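Local coordinates for protein japanin (Rhipicephalus appendiculatus, PDB 4BOE) that binds cholesterol in a lipocalin pocket and modulates the host immune response by blocking dendritic cell differentiation from monocytes and dampening pro-inflammatory signalling, at residues R24-V29 with Y47-D52; N35-W40 with A62-W67; F101-D106 with C114-T119. All blocks are in the same frame, centred on the assembly; numbering follows the deposited sequence. Where two conformers were deposited one is given.

Contact 1 of 3, residues R24-V29 with Y47-D52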
loop_
_atom_site.group_PDB
_atom_site.type_symbol
_atom_site.label_atom_id
_atom_site.label_comp_id
_atom_site.label_asym_id
_atom_site.label_seq_id
_atom_site.Cartn_x
_atom_site.Cartn_y
_atom_site.Cartn_z
ATOM N N ARG A 24 -0.588 15.709 -0.661
ATOM C CA ARG A 24 -1.495 16.565 0.117
ATOM C C ARG A 24 -2.935 16.269 -0.321
ATOM O O ARG A 24 -3.173 16.045 -1.495
ATOM C CB ARG A 24 -1.151 18.069 -0.101
ATOM C CG ARG A 24 -1.503 18.962 1.080
ATOM C CD ARG A 24 -0.463 20.061 1.285
ATOM N NE ARG A 24 -0.744 20.881 2.469
ATOM C CZ ARG A 24 0.051 21.845 2.935
ATOM N NH1 ARG A 24 1.199 22.128 2.323
ATOM N NH2 ARG A 24 -0.295 22.534 4.019
ATOM N N ASN A 25 -3.845 16.178 0.632
ATOM C CA ASN A 25 -5.277 15.938 0.401
ATOM C C ASN A 25 -5.630 14.500 0.020
ATOM O O ASN A 25 -6.782 14.257 -0.309
ATOM C CB ASN A 25 -5.864 16.926 -0.649
ATOM C CG ASN A 25 -5.497 18.357 -0.384
ATOM O OD1 ASN A 25 -4.918 19.040 -1.237
ATOM N ND2 ASN A 25 -5.899 18.853 0.771
ATOM N N VAL A 26 -4.696 13.549 0.136
ATOM C CA VAL A 26 -4.966 12.147 -0.166
ATOM C C VAL A 26 -5.091 11.385 1.151
ATOM O O VAL A 26 -4.194 11.439 1.979
ATOM C CB VAL A 26 -3.943 11.541 -1.132
ATOM C CG1 VAL A 26 -4.189 10.038 -1.316
ATOM C CG2 VAL A 26 -4.018 12.251 -2.474
ATOM N N GLY A 27 -6.217 10.732 1.372
ATOM C CA GLY A 27 -6.424 9.970 2.611
ATOM C C GLY A 27 -7.101 8.664 2.333
ATOM O O GLY A 27 -7.419 8.381 1.188
ATOM N N CYS A 28 -7.321 7.868 3.381
ATOM C CA CYS A 28 -8.019 6.581 3.326
ATOM C C CYS A 28 -7.437 5.647 2.226
ATOM O O CYS A 28 -8.208 4.965 1.562
ATOM C CB CYS A 28 -9.523 6.814 3.127
ATOM S SG CYS A 28 -10.283 8.012 4.285
ATOM N N VAL A 29 -6.087 5.624 2.040
ATOM C CA VAL A 29 -5.417 4.836 0.980
ATOM C C VAL A 29 -5.469 3.360 1.307
ATOM O O VAL A 29 -5.088 2.933 2.408
ATOM C CB VAL A 29 -3.980 5.320 0.670
ATOM C CG1 VAL A 29 -3.319 4.464 -0.408
ATOM C CG2 VAL A 29 -3.987 6.771 0.245
ATOM N N TYR A 47 -8.930 5.698 -2.532
ATOM C CA TYR A 47 -8.536 6.813 -1.655
ATOM C C TYR A 47 -9.560 7.906 -1.709
ATOM O O TYR A 47 -10.471 7.856 -2.523
ATOM C CB TYR A 47 -7.144 7.351 -2.019
ATOM C CG TYR A 47 -7.010 7.859 -3.430
ATOM C CD1 TYR A 47 -6.796 6.985 -4.487
ATOM C CD2 TYR A 47 -7.056 9.224 -3.709
ATOM C CE1 TYR A 47 -6.683 7.447 -5.800
ATOM C CE2 TYR A 47 -6.933 9.699 -5.006
ATOM C CZ TYR A 47 -6.722 8.808 -6.051
ATOM O OH TYR A 47 -6.615 9.265 -7.342
ATOM N N VAL A 48 -9.443 8.855 -0.822
ATOM C CA VAL A 48 -10.266 10.053 -0.857
ATOM C C VAL A 48 -9.355 11.254 -1.176
ATOM O O VAL A 48 -8.228 11.331 -0.711
ATOM C CB VAL A 48 -11.164 10.297 0.402
ATOM C CG1 VAL A 48 -12.085 9.114 0.639
ATOM C CG2 VAL A 48 -10.350 10.594 1.647
ATOM N N PHE A 49 -9.830 12.145 -2.028
ATOM C CA PHE A 49 -9.173 13.409 -2.319
ATOM C C PHE A 49 -10.079 14.423 -1.623
ATOM O O PHE A 49 -11.265 14.482 -1.916
ATOM C CB PHE A 49 -9.041 13.641 -3.817
ATOM C CG PHE A 49 -8.203 14.855 -4.115
ATOM C CD1 PHE A 49 -6.818 14.798 -4.043
ATOM C CD2 PHE A 49 -8.797 16.051 -4.505
ATOM C CE1 PHE A 49 -6.049 15.928 -4.317
ATOM C CE2 PHE A 49 -8.034 17.179 -4.749
ATOM C CZ PHE A 49 -6.667 17.116 -4.667
ATOM N N THR A 50 -9.576 15.085 -0.609
ATOM C CA THR A 50 -10.392 15.941 0.227
ATOM C C THR A 50 -10.547 17.387 -0.228
ATOM O O THR A 50 -11.402 18.064 0.318
ATOM C CB THR A 50 -9.868 15.923 1.654
ATOM O OG1 THR A 50 -8.478 16.210 1.634
ATOM C CG2 THR A 50 -10.105 14.609 2.331
ATOM N N PHE A 51 -9.815 17.849 -1.223
ATOM C CA PHE A 51 -9.940 19.240 -1.629
ATOM C C PHE A 51 -10.973 19.447 -2.751
ATOM O O PHE A 51 -10.820 18.902 -3.846
ATOM C CB PHE A 51 -8.567 19.803 -2.018
ATOM C CG PHE A 51 -8.590 21.289 -2.207
ATOM C CD1 PHE A 51 -8.488 22.139 -1.119
ATOM C CD2 PHE A 51 -8.729 21.842 -3.473
ATOM C CE1 PHE A 51 -8.498 23.521 -1.293
ATOM C CE2 PHE A 51 -8.722 23.219 -3.650
ATOM C CZ PHE A 51 -8.600 24.053 -2.559
ATOM N N ASP A 52 -12.011 20.257 -2.453
ATOM C CA ASP A 52 -13.071 20.661 -3.379
ATOM C C ASP A 52 -13.827 19.476 -4.000
ATOM O O ASP A 52 -14.209 19.473 -5.167
ATOM C CB ASP A 52 -12.473 21.594 -4.432
ATOM C CG ASP A 52 -13.433 22.626 -5.025
ATOM O OD1 ASP A 52 -14.599 22.675 -4.586
ATOM O OD2 ASP A 52 -12.989 23.428 -5.881
#
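The CB of N25 lies over one face of the F49 ring, a CH-pi contact 4.2 Å from CB to the ring centroid and offset toward the rim. F49 has its CG trans to its own backbone N (chi1 -172°), which brings the ring back against N25 CB, while V26 CG2 meets the edge of the same ring at F49 CD1, 4.1 Å away. The other methyl of V26, CG1, packs 3.8 Å from CD2 of Y47, and V29 CG2 packs against CB of Y47. V26 and F49 form a non-hydrogen-bonded antiparallel pair; the next pair is hydrogen-bonded, with G27 N to V48 O at 3.0 Å and V48 N to G27 O at 2.9 Å. CG2 of V48 packs 3.7 Å from SG of C28, which is disulfide-bonded to C150. N25 O takes a well-directed bond from T50 N (2.9 Å, in the carbonyl plane) and a poorly directed one from T50 OG1 (3.2 Å, 35° out of it). The chemistry thus divides: T50 joins the chain entering strand 26-37 to the chain leaving strand 40-49, at the open end of the hairpin, whereas V26 and V29 touch the sterol as an apolar wall.

Contact 2 of 3, residues N35-W40 with A62-W67. With NAG (2-acetamido-2-deoxy-beta-D-glucopyranose), chain K; CLR (cholesterol), chain C.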
loop_
_atom_site.group_PDB
_atom_site.type_symbol
_atom_site.label_atom_id
_atom_site.label_comp_id
_atom_site.label_asym_id
_atom_site.label_seq_id
_atom_site.Cartn_x
_atom_site.Cartn_y
_atom_site.Cartn_z
ATOM N N ASN A 35 -9.383 -9.470 -9.039
ATOM C CA ASN A 35 -9.387 -10.780 -9.687
ATOM C C ASN A 35 -7.990 -11.213 -9.987
ATOM O O ASN A 35 -7.035 -10.506 -9.664
ATOM C CB ASN A 35 -10.269 -10.752 -10.986
ATOM C CG ASN A 35 -9.825 -9.842 -12.101
ATOM O OD1 ASN A 35 -8.673 -9.912 -12.558
ATOM N ND2 ASN A 35 -10.775 -9.013 -12.589
ATOM N N GLN A 36 -7.860 -12.364 -10.608
ATOM C CA GLN A 36 -6.585 -12.887 -11.044
ATOM C C GLN A 36 -6.714 -13.517 -12.420
ATOM O O GLN A 36 -7.664 -14.244 -12.660
ATOM C CB GLN A 36 -6.072 -13.948 -10.058
ATOM C CG GLN A 36 -4.676 -14.443 -10.436
ATOM C CD GLN A 36 -4.065 -15.342 -9.395
ATOM O OE1 GLN A 36 -4.681 -15.646 -8.358
ATOM N NE2 GLN A 36 -2.834 -15.785 -9.668
ATOM N N THR A 37 -5.726 -13.274 -13.290
ATOM C CA THR A 37 -5.616 -13.895 -14.610
ATOM C C THR A 37 -4.172 -14.322 -14.759
ATOM O O THR A 37 -3.287 -13.475 -14.835
ATOM C CB THR A 37 -6.040 -12.959 -15.766
ATOM O OG1 THR A 37 -5.410 -11.684 -15.631
ATOM C CG2 THR A 37 -7.535 -12.772 -15.830
ATOM N N GLY A 38 -3.936 -15.636 -14.745
ATOM C CA GLY A 38 -2.597 -16.200 -14.874
ATOM C C GLY A 38 -1.778 -15.846 -13.644
ATOM O O GLY A 38 -2.229 -16.086 -12.520
ATOM N N ASP A 39 -0.609 -15.223 -13.859
ATOM C CA ASP A 39 0.273 -14.810 -12.759
ATOM C C ASP A 39 -0.023 -13.393 -12.242
ATOM O O ASP A 39 0.595 -12.987 -11.265
ATOM C CB ASP A 39 1.744 -14.911 -13.210
ATOM C CG ASP A 39 2.170 -16.329 -13.568
ATOM O OD1 ASP A 39 1.631 -17.297 -12.943
ATOM O OD2 ASP A 39 3.060 -16.479 -14.446
ATOM N N TRP A 40 -0.967 -12.655 -12.861
ATOM C CA TRP A 40 -1.265 -11.287 -12.478
ATOM C C TRP A 40 -2.511 -11.151 -11.662
ATOM O O TRP A 40 -3.571 -11.604 -12.079
ATOM C CB TRP A 40 -1.356 -10.403 -13.715
ATOM C CG TRP A 40 -0.045 -10.277 -14.420
ATOM C CD1 TRP A 40 0.474 -11.140 -15.341
ATOM C CD2 TRP A 40 0.990 -9.325 -14.132
ATOM N NE1 TRP A 40 1.768 -10.773 -15.657
ATOM C CE2 TRP A 40 2.084 -9.625 -14.980
ATOM C CE3 TRP A 40 1.103 -8.255 -13.235
ATOM C CZ2 TRP A 40 3.268 -8.884 -14.961
ATOM C CZ3 TRP A 40 2.269 -7.507 -13.225
ATOM C CH2 TRP A 40 3.347 -7.834 -14.058
ATOM N N ALA A 62 -6.678 1.430 -10.607
ATOM C CA ALA A 62 -6.429 0.012 -10.726
ATOM C C ALA A 62 -5.040 -0.267 -11.186
ATOM O O ALA A 62 -4.392 0.566 -11.828
ATOM C CB ALA A 62 -7.424 -0.644 -11.638
ATOM N N PHE A 63 -4.556 -1.432 -10.755
ATOM C CA PHE A 63 -3.224 -1.894 -11.081
ATOM C C PHE A 63 -3.169 -3.413 -11.001
ATOM O O PHE A 63 -4.043 -4.056 -10.438
ATOM C CB PHE A 63 -2.172 -1.222 -10.163
ATOM C CG PHE A 63 -2.278 -1.529 -8.689
ATOM C CD1 PHE A 63 -3.162 -0.824 -7.875
ATOM C CD2 PHE A 63 -1.508 -2.530 -8.115
ATOM C CE1 PHE A 63 -3.292 -1.138 -6.521
ATOM C CE2 PHE A 63 -1.654 -2.851 -6.761
ATOM C CZ PHE A 63 -2.514 -2.121 -5.966
ATOM N N GLN A 64 -2.157 -3.976 -11.585
ATOM C CA GLN A 64 -1.941 -5.399 -11.502
ATOM C C GLN A 64 -0.583 -5.663 -10.819
ATOM O O GLN A 64 0.334 -4.863 -10.948
ATOM C CB GLN A 64 -1.957 -6.029 -12.896
ATOM C CG GLN A 64 -3.296 -5.919 -13.578
ATOM C CD GLN A 64 -3.267 -6.720 -14.844
ATOM O OE1 GLN A 64 -3.732 -7.854 -14.908
ATOM N NE2 GLN A 64 -2.559 -6.218 -15.807
ATOM N N VAL A 65 -0.484 -6.784 -10.104
ATOM C CA VAL A 65 0.739 -7.199 -9.423
ATOM C C VAL A 65 1.068 -8.657 -9.692
ATOM O O VAL A 65 0.188 -9.512 -9.780
ATOM C CB VAL A 65 0.736 -6.891 -7.885
ATOM C CG1 VAL A 65 0.575 -5.408 -7.640
ATOM C CG2 VAL A 65 -0.369 -7.633 -7.165
ATOM N N LYS A 66 2.348 -8.934 -9.742
ATOM C CA LYS A 66 2.886 -10.269 -9.930
ATOM C C LYS A 66 3.965 -10.514 -8.880
ATOM O O LYS A 66 4.851 -9.685 -8.724
ATOM C CB LYS A 66 3.519 -10.409 -11.334
ATOM C CG LYS A 66 3.893 -11.829 -11.723
ATOM C CD LYS A 66 4.629 -11.928 -13.037
ATOM C CE LYS A 66 6.027 -11.358 -12.985
ATOM N NZ LYS A 66 6.858 -11.796 -14.142
ATOM N N TRP A 67 3.931 -11.683 -8.222
ATOM C CA TRP A 67 4.995 -12.105 -7.311
ATOM C C TRP A 67 5.373 -13.570 -7.552
ATOM O O TRP A 67 4.567 -14.455 -7.307
ATOM C CB TRP A 67 4.615 -11.896 -5.859
ATOM C CG TRP A 67 5.691 -12.306 -4.898
ATOM C CD1 TRP A 67 6.947 -11.775 -4.786
ATOM C CD2 TRP A 67 5.603 -13.349 -3.915
ATOM N NE1 TRP A 67 7.636 -12.405 -3.772
ATOM C CE2 TRP A 67 6.824 -13.355 -3.203
ATOM C CE3 TRP A 67 4.664 -14.363 -3.655
ATOM C CZ2 TRP A 67 7.079 -14.259 -2.185
ATOM C CZ3 TRP A 67 4.944 -15.292 -2.666
ATOM C CH2 TRP A 67 6.135 -15.226 -1.939
HETATM C C1 NAG K . -10.569 -8.147 -13.713
HETATM C C2 NAG K . -11.604 -8.441 -14.798
HETATM C C3 NAG K . -11.260 -7.584 -16.015
HETATM C C4 NAG K . -11.335 -6.110 -15.633
HETATM C C5 NAG K . -10.471 -5.834 -14.400
HETATM C C6 NAG K . -10.666 -4.442 -13.836
HETATM C C7 NAG K . -10.707 -10.674 -15.434
HETATM C C8 NAG K . -10.998 -12.138 -15.291
HETATM N N2 NAG K . -11.731 -9.849 -15.156
HETATM O O3 NAG K . -12.179 -7.849 -17.071
HETATM O O4 NAG K . -10.897 -5.291 -16.713
HETATM O O5 NAG K . -10.777 -6.773 -13.346
HETATM O O6 NAG K . -12.039 -4.106 -13.675
HETATM O O7 NAG K . -9.601 -10.262 -15.781
HETATM C C1 CLR C . -0.533 7.742 -1.450
HETATM C C2 CLR C . -0.579 9.118 -0.790
HETATM C C3 CLR C . 0.308 9.176 0.434
HETATM C C4 CLR C . 1.731 8.798 0.074
HETATM C C5 CLR C . 1.822 7.486 -0.674
HETATM C C6 CLR C . 2.686 6.555 -0.289
HETATM C C7 CLR C . 2.867 5.222 -0.944
HETATM C C8 CLR C . 2.248 5.167 -2.335
HETATM C C9 CLR C . 0.843 5.813 -2.303
HETATM C C10 CLR C . 0.882 7.313 -1.871
HETATM C C11 CLR C . 0.074 5.581 -3.616
HETATM C C12 CLR C . 0.059 4.122 -4.069
HETATM C C13 CLR C . 1.470 3.517 -4.182
HETATM C C14 CLR C . 2.143 3.719 -2.808
HETATM C C15 CLR C . 3.411 2.862 -2.900
HETATM C C16 CLR C . 2.929 1.622 -3.654
HETATM C C17 CLR C . 1.549 1.975 -4.262
HETATM C C18 CLR C . 2.250 4.180 -5.336
HETATM C C19 CLR C . 1.372 8.238 -3.008
HETATM C C20 CLR C . 1.298 1.268 -5.608
HETATM C C21 CLR C . -0.078 1.591 -6.208
HETATM C C22 CLR C . 1.490 -0.253 -5.478
HETATM C C23 CLR C . 0.794 -0.942 -4.278
HETATM C C24 CLR C . 1.031 -2.422 -4.263
HETATM C C25 CLR C . 0.626 -3.254 -3.065
HETATM C C26 CLR C . 0.033 -2.623 -1.831
HETATM C C27 CLR C . 0.063 -4.621 -3.362
HETATM O O1 CLR C . 0.315 10.520 0.935
HETATM O O HOH W 1 -5.047 -9.868 -13.571
HETATM O O HOH W 2 1.735 -13.574 -8.886
#
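W40 and K66 bury the most surface here, with Q64 third. The six-membered ring of W40 lies flat against K66: CB of the lysine sits 3.6 Å from the ring centroid and only 7° off its normal, a close CH-pi contact. CG of K66 stands off toward D39 O; an extended chi2 (-174°) then returns CD to the indole, 3.8 Å from CZ2 of W40, before the chain bends at chi3 (69°). Q64 comes in two residues earlier, its CB 3.8 Å from CE3 of W40. Without the indole, as with an alanine here, the methylenes of K66 would probably lose the surface they lie on and a gap would open beside Q64.

The polar links between the segments run through water. One water accepts from OG1 of T37 at 2.8 Å and donates to W40 O at 2.7 Å and to Q64 OE1 at 2.8 Å, tying the glutamine amide to both ends of the type II' turn T37-W40. A second donates to D39 O at 2.7 Å and accepts from W67 N at 3.0 Å. The turn itself is closed by backbone bonds between T37 and W40, and N35, before it, carries an N-linked sugar whose O7 lies near the methyl of T37. On the inner side of the barrel F63 turns its ring face to the cholesterol tail.

N35-T37 end strand 26-37, and W40 opens strand 40-49, which separates it from 59-66: V65 bonds to V41 and F63 to R43 through the backbone. From there W40 leans across the 59-66 strand toward 73-78, where its side chain touches R75 and makes a cation-pi contact with K77.

Contact 3 of 3, residues F101-D106 with C114-T119. With CLR (cholesterol), chain C.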
loop_
_atom_site.group_PDB
_atom_site.type_symbol
_atom_site.label_atom_id
_atom_site.label_comp_id
_atom_site.label_asym_id
_atom_site.label_seq_id
_atom_site.Cartn_x
_atom_site.Cartn_y
_atom_site.Cartn_z
ATOM N N PHE A 101 0.755 -8.139 6.973
ATOM C CA PHE A 101 1.493 -6.907 6.689
ATOM C C PHE A 101 2.504 -7.092 5.564
ATOM O O PHE A 101 2.936 -8.196 5.270
ATOM C CB PHE A 101 2.131 -6.266 7.938
ATOM C CG PHE A 101 3.503 -6.787 8.259
ATOM C CD1 PHE A 101 4.625 -6.238 7.664
ATOM C CD2 PHE A 101 3.672 -7.884 9.096
ATOM C CE1 PHE A 101 5.877 -6.796 7.860
ATOM C CE2 PHE A 101 4.936 -8.425 9.310
ATOM C CZ PHE A 101 6.026 -7.883 8.684
ATOM N N LEU A 102 2.814 -5.981 4.903
ATOM C CA LEU A 102 3.768 -5.931 3.829
ATOM C C LEU A 102 4.557 -4.628 3.909
ATOM O O LEU A 102 3.968 -3.553 4.065
ATOM C CB LEU A 102 2.987 -6.037 2.506
ATOM C CG LEU A 102 3.785 -5.943 1.235
ATOM C CD1 LEU A 102 4.801 -7.114 1.120
ATOM C CD2 LEU A 102 2.864 -5.885 0.045
ATOM N N LEU A 103 5.881 -4.723 3.797
ATOM C CA LEU A 103 6.745 -3.543 3.822
ATOM C C LEU A 103 7.526 -3.506 2.503
ATOM O O LEU A 103 8.314 -4.410 2.237
ATOM C CB LEU A 103 7.694 -3.600 5.037
ATOM C CG LEU A 103 8.646 -2.432 5.222
ATOM C CD1 LEU A 103 7.892 -1.128 5.413
ATOM C CD2 LEU A 103 9.547 -2.681 6.429
ATOM N N LEU A 104 7.273 -2.470 1.683
ATOM C CA LEU A 104 7.873 -2.269 0.371
ATOM C C LEU A 104 8.827 -1.104 0.337
ATOM O O LEU A 104 8.601 -0.129 1.031
ATOM C CB LEU A 104 6.769 -1.988 -0.670
ATOM C CG LEU A 104 5.719 -3.023 -0.881
ATOM C CD1 LEU A 104 4.682 -2.513 -1.927
ATOM C CD2 LEU A 104 6.341 -4.351 -1.297
ATOM N N SER A 105 9.857 -1.178 -0.506
ATOM C CA SER A 105 10.843 -0.092 -0.678
ATOM C C SER A 105 10.999 0.199 -2.154
ATOM O O SER A 105 10.874 -0.698 -2.972
ATOM C CB SER A 105 12.244 -0.457 -0.145
ATOM O OG SER A 105 12.365 -0.438 1.261
ATOM N N ASP A 106 11.424 1.409 -2.466
ATOM C CA ASP A 106 11.758 1.788 -3.833
ATOM C C ASP A 106 13.067 1.105 -4.303
ATOM O O ASP A 106 14.002 0.955 -3.525
ATOM C CB ASP A 106 11.933 3.316 -3.952
ATOM C CG ASP A 106 11.823 3.757 -5.390
ATOM O OD1 ASP A 106 10.709 3.698 -5.934
ATOM O OD2 ASP A 106 12.873 4.002 -6.015
ATOM N N CYS A 114 9.805 4.115 1.409
ATOM C CA CYS A 114 9.068 2.935 1.856
ATOM C C CYS A 114 7.586 3.181 2.052
ATOM O O CYS A 114 7.147 4.295 2.234
ATOM C CB CYS A 114 9.693 2.373 3.137
ATOM S SG CYS A 114 8.819 2.854 4.656
ATOM N N SER A 115 6.833 2.074 2.082
ATOM C CA SER A 115 5.392 2.035 2.339
ATOM C C SER A 115 5.087 0.755 3.140
ATOM O O SER A 115 5.616 -0.324 2.831
ATOM C CB SER A 115 4.532 2.164 1.085
ATOM O OG SER A 115 4.680 1.123 0.150
ATOM N N LEU A 116 4.300 0.916 4.211
ATOM C CA LEU A 116 3.880 -0.151 5.092
ATOM C C LEU A 116 2.390 -0.337 4.888
ATOM O O LEU A 116 1.649 0.630 4.933
ATOM C CB LEU A 116 4.187 0.212 6.557
ATOM C CG LEU A 116 3.645 -0.752 7.618
ATOM C CD1 LEU A 116 4.308 -2.081 7.534
ATOM C CD2 LEU A 116 3.765 -0.148 8.986
ATOM N N TRP A 117 1.974 -1.582 4.647
ATOM C CA TRP A 117 0.603 -1.981 4.387
ATOM C C TRP A 117 0.207 -3.016 5.384
ATOM O O TRP A 117 0.985 -3.904 5.683
ATOM C CB TRP A 117 0.497 -2.578 2.972
ATOM C CG TRP A 117 0.975 -1.652 1.912
ATOM C CD1 TRP A 117 2.259 -1.495 1.479
ATOM C CD2 TRP A 117 0.179 -0.714 1.168
ATOM N NE1 TRP A 117 2.327 -0.463 0.577
ATOM C CE2 TRP A 117 1.060 0.006 0.332
ATOM C CE3 TRP A 117 -1.198 -0.427 1.105
ATOM C CZ2 TRP A 117 0.613 0.986 -0.552
ATOM C CZ3 TRP A 117 -1.635 0.620 0.286
ATOM C CH2 TRP A 117 -0.732 1.310 -0.533
ATOM N N VAL A 118 -0.989 -2.895 5.922
ATOM C CA VAL A 118 -1.525 -3.836 6.876
ATOM C C VAL A 118 -2.929 -4.249 6.459
ATOM O O VAL A 118 -3.628 -3.487 5.801
ATOM C CB VAL A 118 -1.521 -3.281 8.331
ATOM C CG1 VAL A 118 -0.106 -3.002 8.830
ATOM C CG2 VAL A 118 -2.419 -2.057 8.500
ATOM N N THR A 119 -3.386 -5.397 6.944
ATOM C CA THR A 119 -4.795 -5.767 6.757
ATOM C C THR A 119 -5.635 -5.208 7.913
ATOM O O THR A 119 -5.105 -4.568 8.835
ATOM C CB THR A 119 -4.950 -7.287 6.684
ATOM O OG1 THR A 119 -4.575 -7.778 7.941
ATOM C CG2 THR A 119 -4.120 -7.919 5.582
HETATM C C1 CLR C . -0.533 7.742 -1.450
HETATM C C2 CLR C . -0.579 9.118 -0.790
HETATM C C3 CLR C . 0.308 9.176 0.434
HETATM C C4 CLR C . 1.731 8.798 0.074
HETATM C C5 CLR C . 1.822 7.486 -0.674
HETATM C C6 CLR C . 2.686 6.555 -0.289
HETATM C C7 CLR C . 2.867 5.222 -0.944
HETATM C C8 CLR C . 2.248 5.167 -2.335
HETATM C C9 CLR C . 0.843 5.813 -2.303
HETATM C C10 CLR C . 0.882 7.313 -1.871
HETATM C C11 CLR C . 0.074 5.581 -3.616
HETATM C C12 CLR C . 0.059 4.122 -4.069
HETATM C C13 CLR C . 1.470 3.517 -4.182
HETATM C C14 CLR C . 2.143 3.719 -2.808
HETATM C C15 CLR C . 3.411 2.862 -2.900
HETATM C C16 CLR C . 2.929 1.622 -3.654
HETATM C C17 CLR C . 1.549 1.975 -4.262
HETATM C C18 CLR C . 2.250 4.180 -5.336
HETATM C C19 CLR C . 1.372 8.238 -3.008
HETATM C C20 CLR C . 1.298 1.268 -5.608
HETATM C C21 CLR C . -0.078 1.591 -6.208
HETATM C C22 CLR C . 1.490 -0.253 -5.478
HETATM C C23 CLR C . 0.794 -0.942 -4.278
HETATM C C24 CLR C . 1.031 -2.422 -4.263
HETATM C C25 CLR C . 0.626 -3.254 -3.065
HETATM C C26 CLR C . 0.033 -2.623 -1.831
HETATM C C27 CLR C . 0.063 -4.621 -3.362
HETATM O O1 CLR C . 0.315 10.520 0.935
#
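L104 and W117 meet on the ligand side of this hairpin, where the CD1 methyl of L104 comes obliquely to the indole, 4.0 Å from NE1 of W117. Cholesterol takes one face of that indole: its tail methyl C26 sits over the middle of the ring system, 3.6 Å from CE2 of W117. W117 CG lies anti to its own carbonyl carbon (chi1 -56°), part of what lays the indole along the ligand. Beside it, OG of S115 lies 3.7 Å from C15 of the sterol and accepts a hydrogen bond from W117 NE1 at 2.9 Å. This bond, tilted 22° from the indole plane, satisfies the buried ring nitrogen and helps fix the rotation of the ring against the ligand.

Behind these side chains the backbone ladder sets their spacing. L102 pairs with W117 and L104 with S115 through four hydrogen bonds, among them W117 N to L102 O at 2.9 Å, and the strands run antiparallel at 169°. The opposite face is largely apolar, S105 with its bond to R95 being the exception: CD1 of L103 packs 4.1 Å from CB of L116, and CD1 of F101 lies 4.2 Å from CD1 of L116.

That outer face is covered by helix 128-137, with I130 against F101 and L116, while the C114-C138 disulfide ties the strand to the region just after the helix. Strand 91-98 flanks 101-106, and strand 12-18 flanks 114-118, its L14 touching both S115 and W117.

All three contacts belong to one curled antiparallel sheet, the lipocalin barrel that encloses cholesterol. Contacts 1 and 2 share strand 26-37 but lie toward its two ends, their centres 26 Å apart and without touching. Contact 3 comes later in the chain, 19 Å from contact 1 and 18 Å from contact 2 between centres; it meets contact 1 directly, where V29 CG1 packs 4.1 Å from W117 CH2. The ligand spans them: at its hydroxyl-bearing end the side chain of V26 lies about 4 Å from that of E23, whose backbone N is hydrogen-bonded to the sterol, whereas contacts 2 and 3 both reach the tail although their nearest atoms are about 7 Å apart.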